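PDB 3PE7: oligogalacturonate lyase from Yersinia enterocolitica subsp. enterocolitica, which cleaves oligogalacturonates by beta-elimination in the cytoplasm, and in this structure holds manganese and calcium ions. Local coordinates for residues L184-P193 with V203-H211; T226-H234 with Y267-N276. All coordinates share one frame; numbering follows the deposited sequence.

Overall arrangement
Both contacts belong to the seven-bladed beta-propeller and involve the blade sheet formed by strands 190-196, 202-207, 218-222 and 229-230, but at opposite borders of it. Interaction 1 holds its first two strands together and joins them to the end of the preceding sheet; 9 of its 15 touching residues are buried. The centre of interaction 2 is about 21 Å from the centre of the chain, that of interaction 1 about 16 Å; there the sheet's last strand meets a turn of the next one. Water bridges and long lysine and arginine chains replace backbone hydrogen bonds and aromatic packing, and Asp-270 and Glu-272 of the turn hold a calcium ion. Met-228 connects them, its SD 3.9 Å from Leu-184 CD2.

Interaction 1 of 2, residues L184-P193 with V203-H211; sequences LQENQWLGHP and VAFCHEGPH
Trp-189 and Glu-208 run side by side at the end of the antiparallel hairpin of strands 190-196 and 202-207, the first two strands of one propeller blade. The CG of Glu-208 sits over the centre of the six-membered indole ring, 3.5 Å from its centroid and 10° off the normal, a CH-pi contact. With CG anti to the backbone N (chi1 -169°) the Glu-208 chain reaches across the ring; the bend at chi2 then carries the carboxylate off to Arg-217, its salt-bridge partner. Phe-158, Phe-161 and Tyr-127 also pack on the indole.

The tight part is the strand pairing. Gly-191 and Cys-206 form a hydrogen-bonded pair, Cys-206 N donating to Gly-191 O at 2.8 Å with an almost straight N-H...O angle of 169°. The Cys-206 SG rests 3.5 Å from Gly-191 C; Gly-191 has no side chain there, and the thiol packs directly on its backbone. Leu-190 CD2 meets the edge of the Phe-205 ring, 3.9 Å from CE1, and also touches His-207. Leu-184 CD2 touches the same phenyl ring, 3.6 Å from CZ.

Toward Glu-186 and Gln-188 the contact becomes wetter. The Gln-188 amide lies over one imidazole face of His-207, tilted against the ring, while its NE2 donates to Glu-186 OE1. That oxygen also accepts from a water bound to His-207 NE2 at 2.7 Å, and ND1 of the ring is hydrogen-bonded to Asp-215. Bonds at both ring nitrogens would fix the imidazole's rotation, and the nearby carboxylates of Glu-186 and Asp-215 could raise the ring's tendency to take up a proton.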
# COMPACT_ATOMS: atom_id res chain seq x y z
N LEU A 184 -18.20 2.11 12.71
CA LEU A 184 -17.63 2.39 14.02
C LEU A 184 -17.27 3.87 14.12
O LEU A 184 -16.79 4.46 13.15
CB LEU A 184 -16.36 1.55 14.25
CG LEU A 184 -15.53 1.76 15.52
CD1 LEU A 184 -16.25 1.31 16.80
CD2 LEU A 184 -14.17 1.05 15.38
N GLN A 185 -17.51 4.46 15.29
CA GLN A 185 -17.10 5.85 15.53
C GLN A 185 -16.61 5.97 16.97
O GLN A 185 -17.32 5.57 17.90
CB GLN A 185 -18.24 6.83 15.24
CG GLN A 185 -17.86 8.30 15.48
CD GLN A 185 -18.90 9.26 14.95
OE1 GLN A 185 -19.33 9.16 13.80
NE2 GLN A 185 -19.31 10.22 15.79
N GLU A 186 -15.38 6.46 17.12
CA GLU A 186 -14.71 6.59 18.41
C GLU A 186 -13.86 7.85 18.46
O GLU A 186 -13.44 8.35 17.41
CB GLU A 186 -13.79 5.39 18.69
CG GLU A 186 -14.52 4.06 18.84
CD GLU A 186 -13.59 2.88 19.12
OE1 GLU A 186 -12.42 2.89 18.65
OE2 GLU A 186 -14.04 1.93 19.80
N ASN A 187 -13.60 8.34 19.68
CA ASN A 187 -12.68 9.45 19.88
C ASN A 187 -11.26 8.94 20.11
O ASN A 187 -10.63 9.17 21.15
CB ASN A 187 -13.16 10.37 21.01
CG ASN A 187 -14.43 11.11 20.66
OD1 ASN A 187 -14.83 11.19 19.49
ND2 ASN A 187 -15.10 11.64 21.67
N GLN A 188 -10.76 8.19 19.14
CA GLN A 188 -9.35 7.81 19.09
C GLN A 188 -8.96 7.63 17.62
O GLN A 188 -9.80 7.39 16.77
CB GLN A 188 -9.02 6.57 19.93
CG GLN A 188 -9.49 5.20 19.38
CD GLN A 188 -9.31 4.08 20.41
OE1 GLN A 188 -8.26 3.96 21.05
NE2 GLN A 188 -10.36 3.28 20.58
N TRP A 189 -7.67 7.78 17.34
CA TRP A 189 -7.20 7.76 15.96
C TRP A 189 -7.32 6.36 15.35
O TRP A 189 -6.61 5.44 15.75
CB TRP A 189 -5.74 8.19 15.93
CG TRP A 189 -5.23 8.59 14.58
CD1 TRP A 189 -5.89 8.56 13.39
CD2 TRP A 189 -3.91 9.07 14.31
NE1 TRP A 189 -5.06 9.00 12.37
CE2 TRP A 189 -3.84 9.32 12.92
CE3 TRP A 189 -2.78 9.32 15.10
CZ2 TRP A 189 -2.68 9.81 12.30
CZ3 TRP A 189 -1.63 9.81 14.50
CH2 TRP A 189 -1.59 10.05 13.10
N LEU A 190 -8.24 6.22 14.40
CA LEU A 190 -8.42 4.97 13.66
C LEU A 190 -7.78 5.07 12.29
O LEU A 190 -7.77 6.13 11.66
CB LEU A 190 -9.91 4.66 13.51
CG LEU A 190 -10.67 4.55 14.83
CD1 LEU A 190 -12.11 4.21 14.54
CD2 LEU A 190 -10.05 3.53 15.78
N GLY A 191 -7.22 3.95 11.83
CA GLY A 191 -6.51 3.95 10.56
C GLY A 191 -6.58 2.63 9.82
O GLY A 191 -7.07 1.62 10.34
N HIS A 192 -6.09 2.67 8.58
CA HIS A 192 -5.83 1.48 7.74
C HIS A 192 -6.96 0.43 7.76
O HIS A 192 -6.70 -0.75 8.06
CB HIS A 192 -4.47 0.85 8.10
CG HIS A 192 -3.94 -0.12 7.08
ND1 HIS A 192 -3.22 -1.25 7.43
CD2 HIS A 192 -4.04 -0.15 5.73
CE1 HIS A 192 -2.90 -1.93 6.34
NE2 HIS A 192 -3.38 -1.27 5.29
N PRO A 193 -8.21 0.83 7.45
CA PRO A 193 -9.23 -0.23 7.38
C PRO A 193 -9.07 -1.04 6.10
O PRO A 193 -8.86 -0.47 5.03
CB PRO A 193 -10.55 0.55 7.39
CG PRO A 193 -10.19 1.88 6.76
CD PRO A 193 -8.81 2.17 7.29
N VAL A 203 -13.54 -6.92 8.82
CA VAL A 203 -12.74 -5.73 8.50
C VAL A 203 -11.63 -5.56 9.54
O VAL A 203 -11.90 -5.54 10.75
CB VAL A 203 -13.63 -4.44 8.45
CG1 VAL A 203 -12.78 -3.19 8.11
CG2 VAL A 203 -14.78 -4.62 7.45
N ALA A 204 -10.38 -5.48 9.07
CA ALA A 204 -9.27 -5.18 9.95
C ALA A 204 -9.08 -3.68 9.93
O ALA A 204 -9.39 -3.04 8.94
CB ALA A 204 -7.98 -5.90 9.49
N PHE A 205 -8.59 -3.13 11.04
CA PHE A 205 -8.24 -1.69 11.13
C PHE A 205 -7.28 -1.51 12.27
O PHE A 205 -7.05 -2.43 13.05
CB PHE A 205 -9.49 -0.80 11.32
CG PHE A 205 -10.18 -1.00 12.65
CD1 PHE A 205 -9.99 -0.10 13.70
CD2 PHE A 205 -11.05 -2.08 12.85
CE1 PHE A 205 -10.62 -0.28 14.92
CE2 PHE A 205 -11.69 -2.25 14.08
CZ PHE A 205 -11.47 -1.36 15.11
N CYS A 206 -6.67 -0.33 12.37
CA CYS A 206 -5.68 -0.09 13.42
C CYS A 206 -6.02 1.07 14.34
O CYS A 206 -6.83 1.96 14.01
CB CYS A 206 -4.27 0.12 12.83
SG CYS A 206 -4.01 1.70 11.95
N HIS A 207 -5.38 1.05 15.50
CA HIS A 207 -5.26 2.26 16.32
C HIS A 207 -3.95 2.89 15.90
O HIS A 207 -2.87 2.34 16.17
CB HIS A 207 -5.26 1.90 17.80
CG HIS A 207 -6.61 1.47 18.32
ND1 HIS A 207 -6.83 1.18 19.65
CD2 HIS A 207 -7.79 1.29 17.69
CE1 HIS A 207 -8.10 0.84 19.81
NE2 HIS A 207 -8.70 0.87 18.64
N GLU A 208 -4.06 4.00 15.18
CA GLU A 208 -2.89 4.73 14.69
C GLU A 208 -2.24 5.51 15.83
O GLU A 208 -2.90 5.89 16.80
CB GLU A 208 -3.27 5.64 13.51
CG GLU A 208 -2.07 6.24 12.74
CD GLU A 208 -1.03 5.19 12.38
OE1 GLU A 208 -1.23 4.50 11.39
OE2 GLU A 208 -0.03 5.04 13.11
N GLY A 209 -0.93 5.74 15.71
CA GLY A 209 -0.19 6.45 16.74
C GLY A 209 1.13 5.77 17.03
O GLY A 209 1.44 4.73 16.43
N PRO A 210 1.93 6.36 17.93
CA PRO A 210 3.25 5.84 18.28
C PRO A 210 3.19 4.36 18.63
O PRO A 210 2.36 3.95 19.45
CB PRO A 210 3.62 6.67 19.52
CG PRO A 210 2.88 7.96 19.33
CD PRO A 210 1.57 7.54 18.73
N HIS A 211 4.08 3.59 18.02
CA HIS A 211 4.08 2.12 18.12
C HIS A 211 4.14 1.61 19.55
O HIS A 211 3.54 0.57 19.87
CB HIS A 211 5.26 1.53 17.32
CG HIS A 211 6.61 1.94 17.83
ND1 HIS A 211 7.35 1.16 18.69
CD2 HIS A 211 7.35 3.06 17.61
CE1 HIS A 211 8.48 1.77 18.98
NE2 HIS A 211 8.51 2.92 18.33
O HOH W 1 -11.36 0.60 18.22
O HOH W 2 -5.10 5.33 18.19

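Interaction 2 of 2, residues T226-H234 with Y267-N276; sequences TNMRKVKTH and YSADPETLEN. With CA (calcium ion), chain D.
Val-231 holds CG1 anti to its amide nitrogen (chi1 167°), which sets this methyl 3.7 Å from Ala-269 CB, and Lys-232, turned at chi3 (-68°), sends its ammonium toward Tyr-267. The contact joins two neighbouring blades of the beta-propeller: strand 229-230 and the loop after it meet the end of strand 264-269 and the turn that follows. Lys-232 NZ stands 4.5 Å from the centroid of the Tyr-267 ring and 28° off its normal, an off-centre cation-pi contact. The stronger partner of the ammonium is Glu-238, through a salt bridge, and Tyr-254 adds a hydrogen bond. On its way there the lysine's aliphatic chain passes obliquely over the Asn-276 side chain.

Farther along, Leu-274 reaches the Arg-229 chain nearly at right angles, CD1 lying 4.1 Å from CG. Two waters bridge the segments: one molecule donates to the carbonyls of Val-231 and Leu-274, and another accepts from Arg-229 NH1 while donating to Pro-271 O. Arg-229 NH2 is tied back to Asn-227 O at 2.9 Å, which steadies the guanidinium.

The turn itself is organised by Asp-270, whose OD2 accepts from Thr-273 N through its anti lone pair, an Asx motif. Both carboxylate oxygens of Asp-270 also bind the calcium ion unequally, OD1 at 2.4 Å and OD2 at 2.8 Å, alongside Glu-272 OE2 at 2.3 Å.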
# COMPACT_ATOMS: atom_id res chain seq x y z
N THR A 226 -20.52 -5.10 14.80
CA THR A 226 -20.48 -5.96 15.98
C THR A 226 -19.12 -6.63 16.15
O THR A 226 -18.31 -6.68 15.21
CB THR A 226 -21.58 -7.06 15.96
OG1 THR A 226 -21.34 -7.98 14.88
CG2 THR A 226 -22.96 -6.46 15.83
N ASN A 227 -18.87 -7.14 17.36
CA ASN A 227 -17.76 -8.04 17.65
C ASN A 227 -16.39 -7.41 17.40
O ASN A 227 -15.52 -8.02 16.78
CB ASN A 227 -17.89 -9.33 16.83
CG ASN A 227 -17.40 -10.55 17.59
OD1 ASN A 227 -16.32 -11.07 17.33
ND2 ASN A 227 -18.23 -11.04 18.54
N MET A 228 -16.22 -6.18 17.87
CA MET A 228 -14.92 -5.54 17.80
C MET A 228 -13.95 -6.24 18.74
O MET A 228 -14.23 -6.38 19.94
CB MET A 228 -15.04 -4.04 18.11
CG MET A 228 -13.73 -3.28 17.97
SD MET A 228 -13.89 -1.52 18.33
CE MET A 228 -14.33 -1.57 20.07
N ARG A 229 -12.82 -6.70 18.21
CA ARG A 229 -11.86 -7.44 19.01
C ARG A 229 -10.43 -7.18 18.55
O ARG A 229 -10.20 -6.96 17.38
CB ARG A 229 -12.17 -8.95 19.01
CG ARG A 229 -11.89 -9.71 17.69
CD ARG A 229 -13.08 -9.62 16.76
NE ARG A 229 -13.05 -10.60 15.66
CZ ARG A 229 -13.79 -10.50 14.56
NH1 ARG A 229 -13.70 -11.43 13.61
NH2 ARG A 229 -14.60 -9.46 14.38
N LYS A 230 -9.49 -7.22 19.47
CA LYS A 230 -8.09 -7.11 19.08
C LYS A 230 -7.57 -8.41 18.49
O LYS A 230 -7.97 -9.51 18.89
CB LYS A 230 -7.21 -6.61 20.23
CG LYS A 230 -7.24 -7.38 21.51
CD LYS A 230 -6.31 -6.72 22.56
CE LYS A 230 -6.71 -5.30 22.89
NZ LYS A 230 -5.98 -4.84 24.12
N VAL A 231 -6.67 -8.27 17.52
CA VAL A 231 -6.01 -9.42 16.89
C VAL A 231 -5.12 -10.13 17.92
O VAL A 231 -5.07 -11.37 17.96
CB VAL A 231 -5.21 -8.94 15.65
CG1 VAL A 231 -4.25 -10.04 15.14
CG2 VAL A 231 -6.17 -8.49 14.56
N LYS A 232 -4.45 -9.36 18.76
CA LYS A 232 -3.67 -9.93 19.85
C LYS A 232 -3.55 -8.95 21.00
O LYS A 232 -3.74 -7.74 20.81
CB LYS A 232 -2.27 -10.36 19.37
CG LYS A 232 -1.25 -9.23 19.29
CD LYS A 232 0.06 -9.69 18.70
CE LYS A 232 0.79 -10.66 19.62
NZ LYS A 232 2.08 -11.12 18.98
N THR A 233 -3.24 -9.48 22.18
CA THR A 233 -2.77 -8.66 23.28
C THR A 233 -1.25 -8.56 23.15
O THR A 233 -0.55 -9.58 23.10
CB THR A 233 -3.15 -9.28 24.63
OG1 THR A 233 -4.58 -9.38 24.70
CG2 THR A 233 -2.65 -8.40 25.78
N HIS A 234 -0.75 -7.33 23.07
CA HIS A 234 0.69 -7.08 23.02
C HIS A 234 1.35 -7.59 24.29
O HIS A 234 0.86 -7.34 25.40
CB HIS A 234 0.98 -5.58 22.92
CG HIS A 234 0.64 -4.95 21.60
ND1 HIS A 234 1.43 -4.00 21.00
CD2 HIS A 234 -0.42 -5.14 20.76
CE1 HIS A 234 0.88 -3.62 19.86
NE2 HIS A 234 -0.24 -4.29 19.69
N TYR A 267 4.93 -12.46 11.85
CA TYR A 267 3.91 -13.24 12.55
C TYR A 267 2.69 -13.37 11.66
O TYR A 267 2.48 -12.56 10.75
CB TYR A 267 3.47 -12.51 13.82
CG TYR A 267 4.27 -12.82 15.07
CD1 TYR A 267 3.75 -13.63 16.08
CD2 TYR A 267 5.56 -12.33 15.23
CE1 TYR A 267 4.49 -13.92 17.23
CE2 TYR A 267 6.31 -12.61 16.38
CZ TYR A 267 5.76 -13.41 17.36
OH TYR A 267 6.51 -13.70 18.49
N SER A 268 1.90 -14.41 11.91
CA SER A 268 0.64 -14.60 11.22
C SER A 268 -0.44 -14.74 12.28
O SER A 268 -0.17 -15.31 13.35
CB SER A 268 0.71 -15.90 10.42
OG SER A 268 -0.23 -15.85 9.37
N ALA A 269 -1.64 -14.23 12.01
CA ALA A 269 -2.78 -14.46 12.89
C ALA A 269 -3.91 -15.08 12.08
O ALA A 269 -4.23 -14.58 11.01
CB ALA A 269 -3.26 -13.15 13.49
N ASP A 270 -4.51 -16.16 12.59
CA ASP A 270 -5.69 -16.72 11.94
C ASP A 270 -6.91 -15.91 12.36
O ASP A 270 -7.14 -15.72 13.53
CB ASP A 270 -5.91 -18.17 12.34
CG ASP A 270 -7.02 -18.83 11.54
OD1 ASP A 270 -6.74 -19.22 10.38
OD2 ASP A 270 -8.16 -18.93 12.02
N PRO A 271 -7.70 -15.44 11.38
CA PRO A 271 -8.80 -14.55 11.70
C PRO A 271 -9.91 -15.19 12.54
O PRO A 271 -10.56 -14.52 13.37
CB PRO A 271 -9.30 -14.11 10.31
CG PRO A 271 -8.18 -14.33 9.44
CD PRO A 271 -7.48 -15.55 9.93
N GLU A 272 -10.11 -16.50 12.38
CA GLU A 272 -11.18 -17.20 13.12
C GLU A 272 -10.73 -17.61 14.52
O GLU A 272 -11.42 -17.41 15.53
CB GLU A 272 -11.67 -18.43 12.34
CG GLU A 272 -12.42 -18.11 11.04
CD GLU A 272 -11.48 -17.88 9.85
OE1 GLU A 272 -11.98 -17.44 8.78
OE2 GLU A 272 -10.26 -18.17 9.94
N THR A 273 -9.53 -18.16 14.59
CA THR A 273 -8.98 -18.73 15.78
C THR A 273 -8.29 -17.66 16.67
O THR A 273 -8.18 -17.81 17.91
CB THR A 273 -7.98 -19.76 15.22
OG1 THR A 273 -8.57 -21.08 15.22
CG2 THR A 273 -6.69 -19.73 15.85
N LEU A 274 -7.82 -16.59 16.03
CA LEU A 274 -6.96 -15.56 16.65
C LEU A 274 -5.66 -16.09 17.26
O LEU A 274 -5.01 -15.41 18.07
CB LEU A 274 -7.75 -14.67 17.63
CG LEU A 274 -8.87 -13.83 17.02
CD1 LEU A 274 -9.50 -12.97 18.10
CD2 LEU A 274 -8.39 -12.94 15.87
N GLU A 275 -5.27 -17.30 16.86
CA GLU A 275 -3.92 -17.78 17.17
C GLU A 275 -2.91 -16.96 16.40
O GLU A 275 -3.01 -16.86 15.17
CB GLU A 275 -3.75 -19.25 16.78
CG GLU A 275 -2.36 -19.82 17.13
CD GLU A 275 -2.26 -21.31 16.89
OE1 GLU A 275 -3.03 -21.85 16.06
OE2 GLU A 275 -1.42 -21.96 17.54
N ASN A 276 -1.96 -16.39 17.13
CA ASN A 276 -0.84 -15.68 16.53
C ASN A 276 0.41 -16.54 16.58
O ASN A 276 0.76 -17.07 17.65
CB ASN A 276 -0.59 -14.35 17.27
CG ASN A 276 -1.71 -13.34 17.06
OD1 ASN A 276 -2.86 -13.55 17.45
ND2 ASN A 276 -1.36 -12.22 16.46
CA CA D . -8.83 -19.97 9.55
O HOH W 3 -12.31 -13.49 15.22
O HOH W 4 -5.21 -13.33 20.09